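Local coordinates for pseudouridine synthase (Pyrococcus abyssi, PDB 2AUS), which probably isomerises uridine to pseudouridine in RNA, as the archaeal Cbf5 member of the TruB family of pseudouridine synthases, at residues Glu248-Ile253 / Gly284-Ile289; Leu296-Lys301 / Val318-Val323. One frame throughout, in Å; residues are numbered along the deposited sequence.

Interaction 1: residues Glu248-Ile253 / Gly284-Ile289; sequences EHLPKI and GDLVAI
Ala288 shows how one residue can anchor a short parallel strand pair, since its amide and its carbonyl bond to the residues before and after Lys252, its bridge partner. Its N reaches Pro251 O at 3.0 Å, with a C=O...N angle of 164°, and its O receives Ile253 N at 2.9 Å. The same Ala288 O also lies 3.2 Å from Lys252 CA, a CA-H...O contact, so that an amide and a CA-H of successive residues both point at the one oxygen. This is the tight part of the contact. On one flank, Ile253 carries CG1 beside its own backbone N (chi1 -62°), which lets CD1 cross over Val287 and touch CG2 at 4.1 Å. On the other, Leu250 CD1 meets Leu286 CG obliquely at 4.1 Å and Ala288 CB at 4.3 Å. Pro251, though partly exposed, still packs closely, with CD 3.4 Å from Leu286 O.

The fit slackens at Lys252. Only the root of its side chain packs, CG 4.2 Å from Ala288 CB, before the extended chain leads away.

Both strands are inner members of a mixed sheet. Strand 296-302 flanks strand 286-291 on its far side, while Val318 of strand 316-323 and Leu269 of strand 269-270 close over the Ile253 and Ile289 face.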
ATOM      1  N   GLU A 248      -0.700  33.062   9.967  1.00 40.58           N
ATOM      2  CA  GLU A 248      -0.760  34.176   9.030  1.00 45.21           C
ATOM      3  C   GLU A 248      -2.161  34.748   8.817  1.00 46.05           C
ATOM      4  O   GLU A 248      -2.311  35.933   8.553  1.00 45.10           O
ATOM      5  CB  GLU A 248      -0.169  33.756   7.686  1.00 48.25           C
ATOM      6  CG  GLU A 248       1.290  34.150   7.538  1.00 57.94           C
ATOM      7  CD  GLU A 248       1.961  33.503   6.348  1.00 61.52           C
ATOM      8  OE1 GLU A 248       1.317  33.405   5.280  1.00 61.35           O
ATOM      9  OE2 GLU A 248       3.141  33.105   6.487  1.00 65.25           O
ATOM     10  N   HIS A 249      -3.188  33.914   8.928  1.00 46.83           N
ATOM     11  CA  HIS A 249      -4.548  34.401   8.736  1.00 47.55           C
ATOM     12  C   HIS A 249      -5.219  34.809  10.044  1.00 46.86           C
ATOM     13  O   HIS A 249      -6.396  35.153  10.055  1.00 47.63           O
ATOM     14  CB  HIS A 249      -5.396  33.340   8.020  1.00 49.47           C
ATOM     15  CG  HIS A 249      -5.049  33.168   6.572  1.00 52.06           C
ATOM     16  ND1 HIS A 249      -5.616  32.192   5.780  1.00 52.88           N
ATOM     17  CD2 HIS A 249      -4.213  33.867   5.767  1.00 52.77           C
ATOM     18  CE1 HIS A 249      -5.147  32.299   4.550  1.00 51.61           C
ATOM     19  NE2 HIS A 249      -4.294  33.307   4.515  1.00 51.56           N
ATOM     20  N   LEU A 250      -4.478  34.782  11.148  1.00 45.30           N
ATOM     21  CA  LEU A 250      -5.058  35.160  12.432  1.00 43.83           C
ATOM     22  C   LEU A 250      -4.760  36.594  12.829  1.00 41.82           C
ATOM     23  O   LEU A 250      -3.752  37.166  12.426  1.00 42.46           O
ATOM     24  CB  LEU A 250      -4.539  34.268  13.561  1.00 45.14           C
ATOM     25  CG  LEU A 250      -4.820  32.770  13.577  1.00 46.07           C
ATOM     26  CD1 LEU A 250      -4.299  32.209  14.889  1.00 45.65           C
ATOM     27  CD2 LEU A 250      -6.304  32.509  13.426  1.00 45.27           C
ATOM     28  N   PRO A 251      -5.654  37.201  13.624  1.00 41.41           N
ATOM     29  CA  PRO A 251      -5.473  38.577  14.096  1.00 39.14           C
ATOM     30  C   PRO A 251      -4.262  38.494  15.037  1.00 37.64           C
ATOM     31  O   PRO A 251      -4.137  37.534  15.807  1.00 36.80           O
ATOM     32  CB  PRO A 251      -6.758  38.847  14.880  1.00 41.35           C
ATOM     33  CG  PRO A 251      -7.750  37.899  14.278  1.00 41.91           C
ATOM     34  CD  PRO A 251      -6.942  36.655  14.089  1.00 41.02           C
ATOM     35  N   LYS A 252      -3.375  39.474  14.993  1.00 36.16           N
ATOM     36  CA  LYS A 252      -2.201  39.416  15.847  1.00 37.04           C
ATOM     37  C   LYS A 252      -2.044  40.565  16.819  1.00 35.37           C
ATOM     38  O   LYS A 252      -2.588  41.646  16.611  1.00 36.17           O
ATOM     39  CB  LYS A 252      -0.945  39.333  14.977  1.00 36.56           C
ATOM     40  CG  LYS A 252      -0.914  38.117  14.089  1.00 38.43           C
ATOM     41  CD  LYS A 252       0.216  38.190  13.087  1.00 39.00           C
ATOM     42  CE  LYS A 252       0.173  36.994  12.152  1.00 42.58           C
ATOM     43  NZ  LYS A 252       1.264  37.050  11.145  1.00 45.30           N
ATOM     44  N   ILE A 253      -1.290  40.307  17.885  1.00 34.49           N
ATOM     45  CA  ILE A 253      -0.978  41.310  18.898  1.00 34.10           C
ATOM     46  C   ILE A 253       0.529  41.204  19.109  1.00 33.61           C
ATOM     47  O   ILE A 253       1.038  40.148  19.479  1.00 35.50           O
ATOM     48  CB  ILE A 253      -1.700  41.028  20.236  1.00 35.63           C
ATOM     49  CG1 ILE A 253      -3.216  41.072  20.019  1.00 33.16           C
ATOM     50  CG2 ILE A 253      -1.282  42.078  21.296  1.00 31.04           C
ATOM     51  CD1 ILE A 253      -4.027  40.683  21.246  1.00 36.35           C
ATOM     52  N   GLY A 284     -13.257  37.126  22.637  1.00 53.45           N
ATOM     53  CA  GLY A 284     -13.593  35.786  22.198  1.00 52.29           C
ATOM     54  C   GLY A 284     -12.794  35.288  21.006  1.00 53.28           C
ATOM     55  O   GLY A 284     -12.674  34.079  20.800  1.00 52.63           O
ATOM     56  N   ASP A 285     -12.247  36.208  20.215  1.00 51.96           N
ATOM     57  CA  ASP A 285     -11.472  35.822  19.040  1.00 51.06           C
ATOM     58  C   ASP A 285     -10.155  35.133  19.370  1.00 48.79           C
ATOM     59  O   ASP A 285      -9.495  35.452  20.358  1.00 47.30           O
ATOM     60  CB  ASP A 285     -11.153  37.041  18.167  1.00 53.83           C
ATOM     61  CG  ASP A 285     -12.382  37.640  17.505  1.00 58.35           C
ATOM     62  OD1 ASP A 285     -13.383  36.910  17.319  1.00 59.84           O
ATOM     63  OD2 ASP A 285     -12.333  38.841  17.156  1.00 58.84           O
ATOM     64  N   LEU A 286      -9.784  34.181  18.521  1.00 47.80           N
ATOM     65  CA  LEU A 286      -8.524  33.465  18.658  1.00 45.97           C
ATOM     66  C   LEU A 286      -7.482  34.426  18.089  1.00 45.49           C
ATOM     67  O   LEU A 286      -7.612  34.892  16.956  1.00 44.70           O
ATOM     68  CB  LEU A 286      -8.558  32.188  17.827  1.00 44.92           C
ATOM     69  CG  LEU A 286      -7.264  31.387  17.662  1.00 46.48           C
ATOM     70  CD1 LEU A 286      -6.734  30.937  19.015  1.00 43.53           C
ATOM     71  CD2 LEU A 286      -7.547  30.186  16.762  1.00 47.89           C
ATOM     72  N   VAL A 287      -6.468  34.748  18.883  1.00 43.16           N
ATOM     73  CA  VAL A 287      -5.441  35.663  18.416  1.00 41.46           C
ATOM     74  C   VAL A 287      -4.062  35.071  18.595  1.00 40.49           C
ATOM     75  O   VAL A 287      -3.863  34.164  19.399  1.00 40.61           O
ATOM     76  CB  VAL A 287      -5.485  37.017  19.163  1.00 41.36           C
ATOM     77  CG1 VAL A 287      -6.843  37.676  18.960  1.00 43.51           C
ATOM     78  CG2 VAL A 287      -5.194  36.816  20.656  1.00 40.02           C
ATOM     79  N   ALA A 288      -3.110  35.584  17.827  1.00 39.05           N
ATOM     80  CA  ALA A 288      -1.737  35.123  17.928  1.00 37.43           C
ATOM     81  C   ALA A 288      -0.927  36.260  18.542  1.00 34.85           C
ATOM     82  O   ALA A 288      -0.972  37.381  18.053  1.00 35.18           O
ATOM     83  CB  ALA A 288      -1.198  34.765  16.547  1.00 35.49           C
ATOM     84  N   ILE A 289      -0.210  35.966  19.622  1.00 34.33           N
ATOM     85  CA  ILE A 289       0.626  36.946  20.301  1.00 31.91           C
ATOM     86  C   ILE A 289       2.005  36.843  19.661  1.00 32.37           C
ATOM     87  O   ILE A 289       2.591  35.761  19.616  1.00 31.32           O
ATOM     88  CB  ILE A 289       0.761  36.628  21.788  1.00 34.75           C
ATOM     89  CG1 ILE A 289      -0.625  36.659  22.454  1.00 34.46           C
ATOM     90  CG2 ILE A 289       1.747  37.599  22.429  1.00 29.14           C
ATOM     91  CD1 ILE A 289      -0.584  36.381  23.931  1.00 34.84           C
TER

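Interaction 2: residues Leu296-Lys301 / Val318-Val323; sequences LVALGK and VDVEKV
Lys301 and Glu321 cross near the surface, carbon against carboxylate rather than charge against charge. The lysine swings CG opposite its backbone N (chi1 -172°), then bends at its last two torsions, bringing CE within 3.8 Å of Glu321 OE2. NZ stays at 4.1 Å from that oxygen, too far for a salt bridge, although the opposite charges may still attract weakly. Glu321 OE1 has a weak hydrogen bond to Gln101 outside the pair.

The opposite face of the sheet is apolar. There Val320 sends CG1 against the methyl of Ala298, 3.8 Å from its CB, and Val323 adds CG2 a little further off. Ala298 CB is also pressed to 3.0 Å from Lys322 O, a close approach for a carbon. Gly300, with no side chain, lets Val318 CG1 settle 3.7 Å from its CA, and Val263 of helix 257-264 packs on Ala298 and Val320.

Under these side chains the backbone ladder is irregular. Leu299 N makes an ordinary bond to Lys322 O, but Leu299 O accepts two amides: Glu321 N at 3.0 Å, lying in the carbonyl plane, and Lys322 N at 3.3 Å, tilted 25° from it. Further along, Lys301 N approaches Asp319 O from above the carbonyl plane, while Asp319 N returns a bond to Lys301 O.

Two residues of one strand set opposite one of the other define a classic beta bulge, here Glu321 and Lys322 facing Leu299. The register shifts by one residue, and the short strands run 130° apart instead of fully antiparallel. A bulge and a twist of this kind are consistent with the curved sheet of a PUA domain, whose strands wrap into a pseudobarrel.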
ATOM      1  N   LEU A 296       6.067  33.785  16.775  1.00 31.02           N
ATOM      2  CA  LEU A 296       4.830  33.455  17.458  1.00 32.67           C
ATOM      3  C   LEU A 296       5.138  33.157  18.921  1.00 35.16           C
ATOM      4  O   LEU A 296       5.933  32.270  19.236  1.00 35.99           O
ATOM      5  CB  LEU A 296       4.182  32.232  16.817  1.00 31.26           C
ATOM      6  CG  LEU A 296       2.973  31.636  17.545  1.00 31.85           C
ATOM      7  CD1 LEU A 296       1.825  32.636  17.547  1.00 28.69           C
ATOM      8  CD2 LEU A 296       2.553  30.336  16.843  1.00 32.30           C
ATOM      9  N   VAL A 297       4.512  33.895  19.823  1.00 35.49           N
ATOM     10  CA  VAL A 297       4.742  33.656  21.241  1.00 35.07           C
ATOM     11  C   VAL A 297       3.717  32.661  21.785  1.00 36.02           C
ATOM     12  O   VAL A 297       4.069  31.676  22.441  1.00 34.29           O
ATOM     13  CB  VAL A 297       4.606  34.953  22.067  1.00 35.46           C
ATOM     14  CG1 VAL A 297       4.855  34.645  23.545  1.00 32.85           C
ATOM     15  CG2 VAL A 297       5.574  36.021  21.535  1.00 31.97           C
ATOM     16  N   ALA A 298       2.446  32.935  21.506  1.00 36.46           N
ATOM     17  CA  ALA A 298       1.371  32.101  22.016  1.00 36.98           C
ATOM     18  C   ALA A 298       0.049  32.355  21.313  1.00 36.27           C
ATOM     19  O   ALA A 298      -0.136  33.381  20.670  1.00 36.99           O
ATOM     20  CB  ALA A 298       1.207  32.370  23.501  1.00 34.81           C
ATOM     21  N   LEU A 299      -0.865  31.400  21.440  1.00 35.51           N
ATOM     22  CA  LEU A 299      -2.192  31.520  20.870  1.00 37.34           C
ATOM     23  C   LEU A 299      -3.088  31.787  22.064  1.00 39.26           C
ATOM     24  O   LEU A 299      -2.838  31.274  23.159  1.00 40.21           O
ATOM     25  CB  LEU A 299      -2.615  30.220  20.174  1.00 36.23           C
ATOM     26  CG  LEU A 299      -1.976  29.944  18.814  1.00 37.69           C
ATOM     27  CD1 LEU A 299      -2.499  28.624  18.239  1.00 36.76           C
ATOM     28  CD2 LEU A 299      -2.298  31.096  17.864  1.00 34.70           C
ATOM     29  N   GLY A 300      -4.118  32.598  21.874  1.00 40.06           N
ATOM     30  CA  GLY A 300      -4.996  32.878  22.987  1.00 42.25           C
ATOM     31  C   GLY A 300      -6.340  33.432  22.582  1.00 43.69           C
ATOM     32  O   GLY A 300      -6.606  33.661  21.401  1.00 43.31           O
ATOM     33  N   LYS A 301      -7.189  33.648  23.580  1.00 45.31           N
ATOM     34  CA  LYS A 301      -8.521  34.182  23.360  1.00 46.88           C
ATOM     35  C   LYS A 301      -8.498  35.631  23.806  1.00 45.98           C
ATOM     36  O   LYS A 301      -8.127  35.931  24.935  1.00 47.11           O
ATOM     37  CB  LYS A 301      -9.547  33.394  24.180  1.00 48.74           C
ATOM     38  CG  LYS A 301     -10.995  33.750  23.876  1.00 53.27           C
ATOM     39  CD  LYS A 301     -11.962  33.084  24.864  1.00 57.70           C
ATOM     40  CE  LYS A 301     -11.904  31.555  24.807  1.00 60.36           C
ATOM     41  NZ  LYS A 301     -12.418  30.997  23.511  1.00 62.99           N
ATOM     42  N   VAL A 318      -5.360  39.219  26.835  1.00 46.63           N
ATOM     43  CA  VAL A 318      -5.526  37.892  26.260  1.00 46.93           C
ATOM     44  C   VAL A 318      -5.358  36.751  27.252  1.00 48.05           C
ATOM     45  O   VAL A 318      -4.420  36.741  28.052  1.00 48.10           O
ATOM     46  CB  VAL A 318      -4.514  37.633  25.118  1.00 45.55           C
ATOM     47  CG1 VAL A 318      -4.743  36.241  24.533  1.00 42.73           C
ATOM     48  CG2 VAL A 318      -4.649  38.697  24.037  1.00 43.79           C
ATOM     49  N   ASP A 319      -6.273  35.790  27.187  1.00 48.36           N
ATOM     50  CA  ASP A 319      -6.192  34.610  28.032  1.00 50.88           C
ATOM     51  C   ASP A 319      -5.414  33.583  27.225  1.00 48.75           C
ATOM     52  O   ASP A 319      -5.953  32.953  26.317  1.00 48.75           O
ATOM     53  CB  ASP A 319      -7.580  34.069  28.371  1.00 56.66           C
ATOM     54  CG  ASP A 319      -8.023  34.457  29.766  1.00 62.36           C
ATOM     55  OD1 ASP A 319      -7.220  34.278  30.709  1.00 67.76           O
ATOM     56  OD2 ASP A 319      -9.168  34.929  29.929  1.00 66.02           O
ATOM     57  N   VAL A 320      -4.136  33.434  27.552  1.00 47.91           N
ATOM     58  CA  VAL A 320      -3.263  32.511  26.838  1.00 46.74           C
ATOM     59  C   VAL A 320      -3.678  31.055  26.996  1.00 47.41           C
ATOM     60  O   VAL A 320      -3.818  30.555  28.110  1.00 48.51           O
ATOM     61  CB  VAL A 320      -1.801  32.697  27.298  1.00 44.89           C
ATOM     62  CG1 VAL A 320      -0.898  31.706  26.584  1.00 42.77           C
ATOM     63  CG2 VAL A 320      -1.352  34.129  27.021  1.00 43.27           C
ATOM     64  N   GLU A 321      -3.867  30.377  25.869  1.00 47.79           N
ATOM     65  CA  GLU A 321      -4.278  28.980  25.879  1.00 48.43           C
ATOM     66  C   GLU A 321      -3.114  28.047  25.587  1.00 48.43           C
ATOM     67  O   GLU A 321      -3.097  26.907  26.049  1.00 48.95           O
ATOM     68  CB  GLU A 321      -5.390  28.754  24.856  1.00 51.50           C
ATOM     69  CG  GLU A 321      -6.554  29.712  25.022  1.00 58.68           C
ATOM     70  CD  GLU A 321      -7.717  29.390  24.104  1.00 64.11           C
ATOM     71  OE1 GLU A 321      -7.491  29.238  22.882  1.00 65.77           O
ATOM     72  OE2 GLU A 321      -8.861  29.301  24.608  1.00 66.20           O
ATOM     73  N   LYS A 322      -2.144  28.526  24.816  1.00 46.40           N
ATOM     74  CA  LYS A 322      -0.980  27.716  24.485  1.00 44.89           C
ATOM     75  C   LYS A 322       0.241  28.592  24.209  1.00 43.16           C
ATOM     76  O   LYS A 322       0.170  29.533  23.418  1.00 40.29           O
ATOM     77  CB  LYS A 322      -1.275  26.831  23.268  1.00 45.52           C
ATOM     78  CG  LYS A 322      -0.055  26.088  22.726  1.00 48.64           C
ATOM     79  CD  LYS A 322       0.537  25.117  23.744  1.00 49.28           C
ATOM     80  CE  LYS A 322       1.832  24.510  23.222  1.00 48.66           C
ATOM     81  NZ  LYS A 322       2.451  23.589  24.209  1.00 48.80           N
ATOM     82  N   VAL A 323       1.349  28.276  24.881  1.00 40.42           N
ATOM     83  CA  VAL A 323       2.598  29.009  24.731  1.00 40.86           C
ATOM     84  C   VAL A 323       3.552  28.213  23.850  1.00 41.09           C
ATOM     85  O   VAL A 323       3.707  27.010  24.037  1.00 41.59           O
ATOM     86  CB  VAL A 323       3.282  29.247  26.104  1.00 42.49           C
ATOM     87  CG1 VAL A 323       4.635  29.903  25.903  1.00 42.42           C
ATOM     88  CG2 VAL A 323       2.406  30.129  26.980  1.00 40.84           C
TER

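Overall arrangement
Both interactions belong to one sheet of the PUA domain and lie in series along the chain, their centres about 9 Å apart. Strands 286-291 and 296-302 are neighbours, so the second strand of interaction 1 pairs directly with the first of interaction 2; Ile289 O and Val297 N, 2.7 Å apart, probably form one of the bonds between them. Interaction 1 is the more buried, a parallel pairing with aliphatic packing. Interaction 2 is antiparallel and partly buried, with a bulge and a Lys301-Glu321 pair of opposite charges at the surface, short of a salt bridge. Their apolar sides meet where Ile253 CD1 packs on Val318 CG2 at 3.5 Å, joining strands that are not neighbours in the sheet.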